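Local coordinates for hypothetical protein PH1789 (PDB 1WR2), which is of unknown function but belongs to the ATP-grasp family of proteins, at residues 66-71 / 99-104; 93-98 / 105-110. All coordinates share one frame; numbering follows the deposited sequence.

Interaction 1 (66-71 / 99-104)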
# COMPACT_ATOMS: atom_id res chain seq x y z
N PRO A 66 5.48 10.51 -9.64
CA PRO A 66 6.44 9.44 -9.90
C PRO A 66 7.82 9.79 -9.34
O PRO A 66 8.64 8.91 -9.10
CB PRO A 66 6.46 9.34 -11.42
CG PRO A 66 5.11 9.89 -11.83
CD PRO A 66 4.95 11.05 -10.90
N GLN A 67 8.07 11.08 -9.14
CA GLN A 67 9.36 11.54 -8.62
C GLN A 67 9.39 11.60 -7.10
O GLN A 67 10.46 11.75 -6.50
CB GLN A 67 9.70 12.94 -9.15
CG GLN A 67 10.02 13.00 -10.62
CD GLN A 67 8.84 12.59 -11.48
OE1 GLN A 67 7.74 13.11 -11.33
NE2 GLN A 67 9.08 11.66 -12.40
N ILE A 68 8.23 11.48 -6.47
CA ILE A 68 8.14 11.53 -5.02
C ILE A 68 7.46 10.27 -4.50
O ILE A 68 6.29 10.30 -4.12
CB ILE A 68 7.34 12.76 -4.56
CG1 ILE A 68 7.86 14.02 -5.27
CG2 ILE A 68 7.46 12.93 -3.06
CD1 ILE A 68 7.08 15.26 -4.95
N LEU A 69 8.20 9.17 -4.49
CA LEU A 69 7.67 7.90 -4.02
C LEU A 69 7.64 7.80 -2.49
O LEU A 69 6.71 7.23 -1.91
CB LEU A 69 8.48 6.74 -4.61
CG LEU A 69 8.55 6.69 -6.14
CD1 LEU A 69 9.54 5.61 -6.56
CD2 LEU A 69 7.17 6.43 -6.74
N HIS A 70 8.66 8.34 -1.83
CA HIS A 70 8.73 8.32 -0.37
C HIS A 70 8.01 9.56 0.15
O HIS A 70 8.64 10.56 0.52
CB HIS A 70 10.19 8.31 0.09
CG HIS A 70 10.36 8.05 1.55
ND1 HIS A 70 11.59 8.08 2.18
CD2 HIS A 70 9.46 7.74 2.52
CE1 HIS A 70 11.44 7.80 3.46
NE2 HIS A 70 10.15 7.59 3.69
N LYS A 71 6.69 9.49 0.16
CA LYS A 71 5.85 10.61 0.60
C LYS A 71 6.17 11.21 1.97
O LYS A 71 6.20 12.43 2.10
CB LYS A 71 4.38 10.19 0.53
CG LYS A 71 3.90 9.83 -0.88
CD LYS A 71 2.41 9.50 -0.93
CE LYS A 71 2.08 8.22 -0.17
NZ LYS A 71 2.59 7.01 -0.87
N LYS A 99 7.57 20.91 -4.12
CA LYS A 99 8.38 21.82 -4.92
C LYS A 99 9.80 21.90 -4.37
O LYS A 99 10.77 21.95 -5.13
CB LYS A 99 7.75 23.21 -4.93
CG LYS A 99 8.12 24.04 -6.14
CD LYS A 99 7.62 23.37 -7.42
CE LYS A 99 8.02 24.16 -8.65
NZ LYS A 99 9.50 24.30 -8.75
N LYS A 100 9.92 21.90 -3.05
CA LYS A 100 11.23 21.97 -2.41
C LYS A 100 11.96 20.64 -2.54
O LYS A 100 13.19 20.60 -2.64
CB LYS A 100 11.09 22.32 -0.92
CG LYS A 100 10.27 23.57 -0.65
CD LYS A 100 10.21 23.87 0.85
CE LYS A 100 9.03 24.79 1.19
NZ LYS A 100 9.02 26.05 0.39
N TYR A 101 11.20 19.55 -2.55
CA TYR A 101 11.75 18.20 -2.64
C TYR A 101 12.27 17.84 -4.04
O TYR A 101 13.40 17.36 -4.19
CB TYR A 101 10.69 17.20 -2.20
CG TYR A 101 11.21 15.81 -1.96
CD1 TYR A 101 11.82 15.48 -0.75
CD2 TYR A 101 11.09 14.82 -2.93
CE1 TYR A 101 12.28 14.19 -0.51
CE2 TYR A 101 11.55 13.53 -2.70
CZ TYR A 101 12.15 13.22 -1.50
OH TYR A 101 12.60 11.94 -1.28
N ARG A 102 11.44 18.05 -5.05
CA ARG A 102 11.79 17.78 -6.45
C ARG A 102 11.03 18.80 -7.30
O ARG A 102 9.92 18.55 -7.74
CB ARG A 102 11.36 16.36 -6.88
CG ARG A 102 12.30 15.22 -6.47
CD ARG A 102 13.68 15.32 -7.14
NE ARG A 102 13.64 15.19 -8.60
CZ ARG A 102 13.50 14.04 -9.25
NH1 ARG A 102 13.38 12.90 -8.59
NH2 ARG A 102 13.48 14.03 -10.58
N PRO A 103 11.63 19.98 -7.53
CA PRO A 103 10.95 21.00 -8.34
C PRO A 103 10.58 20.59 -9.76
O PRO A 103 9.73 21.22 -10.39
CB PRO A 103 11.92 22.19 -8.29
CG PRO A 103 13.25 21.58 -7.93
CD PRO A 103 12.88 20.52 -6.95
N ASP A 104 11.18 19.51 -10.26
CA ASP A 104 10.90 19.04 -11.61
C ASP A 104 9.91 17.87 -11.63
O ASP A 104 9.70 17.23 -12.67
CB ASP A 104 12.21 18.62 -12.28
CG ASP A 104 12.87 17.45 -11.57
OD1 ASP A 104 13.05 17.53 -10.34
OD2 ASP A 104 13.20 16.46 -12.26
O HOH W 1 10.76 9.97 -2.96

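Interaction 2 (93-98 / 105-110)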
# COMPACT_ATOMS: atom_id res chain seq x y z
N GLU A 93 0.16 23.35 1.12
CA GLU A 93 1.36 22.85 1.77
C GLU A 93 2.06 21.73 1.03
O GLU A 93 3.26 21.83 0.74
CB GLU A 93 1.04 22.36 3.18
CG GLU A 93 0.91 23.44 4.20
CD GLU A 93 1.10 22.89 5.59
OE1 GLU A 93 2.10 22.17 5.80
OE2 GLU A 93 0.25 23.17 6.46
N ILE A 94 1.33 20.65 0.74
CA ILE A 94 1.94 19.51 0.07
C ILE A 94 2.54 19.87 -1.27
O ILE A 94 3.56 19.31 -1.66
CB ILE A 94 0.95 18.33 -0.11
CG1 ILE A 94 -0.23 18.74 -0.98
CG2 ILE A 94 0.49 17.83 1.26
CD1 ILE A 94 -1.24 17.61 -1.21
N HIS A 95 1.93 20.82 -1.98
CA HIS A 95 2.48 21.22 -3.26
C HIS A 95 3.79 21.99 -3.05
O HIS A 95 4.72 21.86 -3.84
CB HIS A 95 1.49 22.07 -4.05
CG HIS A 95 0.48 21.26 -4.81
ND1 HIS A 95 -0.68 20.77 -4.23
CD2 HIS A 95 0.46 20.83 -6.09
CE1 HIS A 95 -1.35 20.07 -5.12
NE2 HIS A 95 -0.68 20.09 -6.26
N GLU A 96 3.85 22.77 -1.97
CA GLU A 96 5.04 23.54 -1.65
C GLU A 96 6.14 22.56 -1.26
O GLU A 96 7.27 22.66 -1.73
CB GLU A 96 4.78 24.49 -0.47
CG GLU A 96 3.63 25.47 -0.69
CD GLU A 96 3.33 26.30 0.55
OE1 GLU A 96 3.46 25.77 1.67
OE2 GLU A 96 2.94 27.48 0.41
N ASN A 97 5.79 21.60 -0.41
CA ASN A 97 6.75 20.61 0.05
C ASN A 97 7.30 19.79 -1.10
O ASN A 97 8.46 19.40 -1.09
CB ASN A 97 6.11 19.69 1.09
CG ASN A 97 5.72 20.43 2.35
OD1 ASN A 97 5.98 21.63 2.48
ND2 ASN A 97 5.11 19.73 3.30
N ALA A 98 6.45 19.52 -2.09
CA ALA A 98 6.87 18.75 -3.25
C ALA A 98 7.80 19.60 -4.12
O ALA A 98 8.71 19.08 -4.76
CB ALA A 98 5.66 18.33 -4.05
N ALA A 105 9.31 17.60 -10.48
CA ALA A 105 8.36 16.49 -10.35
C ALA A 105 7.09 16.63 -11.17
O ALA A 105 6.51 17.71 -11.28
CB ALA A 105 7.99 16.31 -8.88
N GLU A 106 6.65 15.52 -11.76
CA GLU A 106 5.40 15.51 -12.51
C GLU A 106 4.33 15.28 -11.44
O GLU A 106 4.42 14.33 -10.67
CB GLU A 106 5.38 14.36 -13.53
CG GLU A 106 3.99 14.03 -14.07
CD GLU A 106 3.99 12.97 -15.15
OE1 GLU A 106 4.76 11.99 -15.03
OE2 GLU A 106 3.22 13.11 -16.12
N ILE A 107 3.34 16.17 -11.35
CA ILE A 107 2.29 16.00 -10.35
C ILE A 107 1.09 15.34 -11.03
O ILE A 107 0.45 15.94 -11.88
CB ILE A 107 1.85 17.34 -9.73
CG1 ILE A 107 3.07 18.10 -9.20
CG2 ILE A 107 0.88 17.10 -8.59
CD1 ILE A 107 3.81 17.40 -8.08
N LEU A 108 0.81 14.10 -10.66
CA LEU A 108 -0.31 13.37 -11.26
C LEU A 108 -1.64 13.71 -10.60
O LEU A 108 -2.70 13.41 -11.14
CB LEU A 108 -0.07 11.87 -11.17
CG LEU A 108 1.13 11.32 -11.95
CD1 LEU A 108 1.23 9.81 -11.75
CD2 LEU A 108 0.96 11.65 -13.43
N GLY A 109 -1.57 14.31 -9.42
CA GLY A 109 -2.78 14.66 -8.70
C GLY A 109 -2.63 14.42 -7.22
O GLY A 109 -1.52 14.15 -6.76
N VAL A 110 -3.72 14.52 -6.47
CA VAL A 110 -3.68 14.31 -5.03
C VAL A 110 -4.70 13.27 -4.61
O VAL A 110 -5.88 13.36 -4.94
CB VAL A 110 -3.97 15.60 -4.25
CG1 VAL A 110 -3.97 15.32 -2.76
CG2 VAL A 110 -2.93 16.64 -4.60

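Interaction 1 (66-71 / 99-104)
Ile68 meets Tyr101 where the loop after strand 59-64 passes the C-terminal end of helix 84-101. This is the buried part of the contact: CG1 and CG2 of Ile68 each lie 4.1 Å from Tyr101 CD2, the two side chains running alongside one another in opposite senses. Tyr101 CG stands anti to the backbone N (chi1 -167°), which sends the ring across the loop. Ala74 touches both side chains from helix 71-74. His70, centre of an inverse gamma turn, is the N-cap of that helix, so the contact joins a turn leading into one helix to the residues ending another. The Tyr101 hydroxyl is hydrogen-bonded to Asp73.

The solvent side, centred on Gln67 and Arg102, nevertheless makes the closest approach. Gln67 lays CB and CG over one face of the Arg102 guanidinium, CG 3.6 Å from Arg102 NH2, while its amide turns away to Glu106, OE1 hydrogen-bonded to the backbone N there. Arg102 meets the Asp104 carboxylate with a flank of its guanidinium, NE to OD1 and NH2 to OD2, both 3.0 Å. The salt bridge thus holds the guanidinium as a plate for Gln67; direct contacts rest on van der Waals packing, with one water bridging Tyr101 OH and His70 N.

Interaction 2 (93-98 / 105-110)
Ile94 and Val110 meet end to end, joining helix 84-101 to the start of strand 109-114. Ile94 CD1 sits evenly between the two methyls of Val110, 3.9 Å from CG1 and 3.9 Å from CG2. Its CG1 lies between the backbone N and the carbonyl carbon (chi1 62°), and with chi2 extended at 179° the chain carries CD1 out to the strand. Met78 of strand 77-81 also touches Ile94, and Leu61 of strand 59-64 touches Val110, so this end of the contact is buried.

His95 follows, one step round the helix and nearer the surface. Its ring passes Val110 and Ile107 obliquely: CE1 is 3.8 Å from Val110 CG2, and NE2 is 4.1 Å from Ile107 CG2. The other nitrogen, ND1, is hydrogen-bonded back to the carbonyl O of Trp91, one turn earlier, and the Trp91 ring meets the imidazole with the planes about 30° apart; together they probably limit the rotation of the ring.

The arrangement is a helix packed on an antiparallel sheet, within the range of the ATP-grasp domain. Helix 84-101 lies against the four-stranded sheet in which strand 109-114 runs between 40-42 and 59-64, and the short connection of residues 102-108 brings the chain from helix to sheet.

Further along, Asn97 N and Ala98 N continue the helix through bonds to Glu93 O (2.8 Å) and Ile94 O (2.9 Å). Ala98 directs its small CB toward 105-110; Leu63 of strand 59-64 touches both Ala98 and Ile107.

Overall arrangement
Interactions 1 and 2 are neighbours, their centres 7 Å apart, and both draw on helix 84-101: interaction 2 uses the turns at 93-98, interaction 1 the C-terminal end and the residues just beyond. Their segments alternate along the chain, so 99-104 leads directly from one half of interaction 2 to the other. Loop 66-71 also touches interaction 2 directly. Gln67 OE1 probably accepts a hydrogen bond from Glu106 N at 2.7 Å, which ties the amide turned away from Arg102 to segment 105-110, and Ile68 CD1 packs 3.5 Å from Ala98 CB. Both contacts lie on the same side of the chain's centre, about 18 and 19 Å from it.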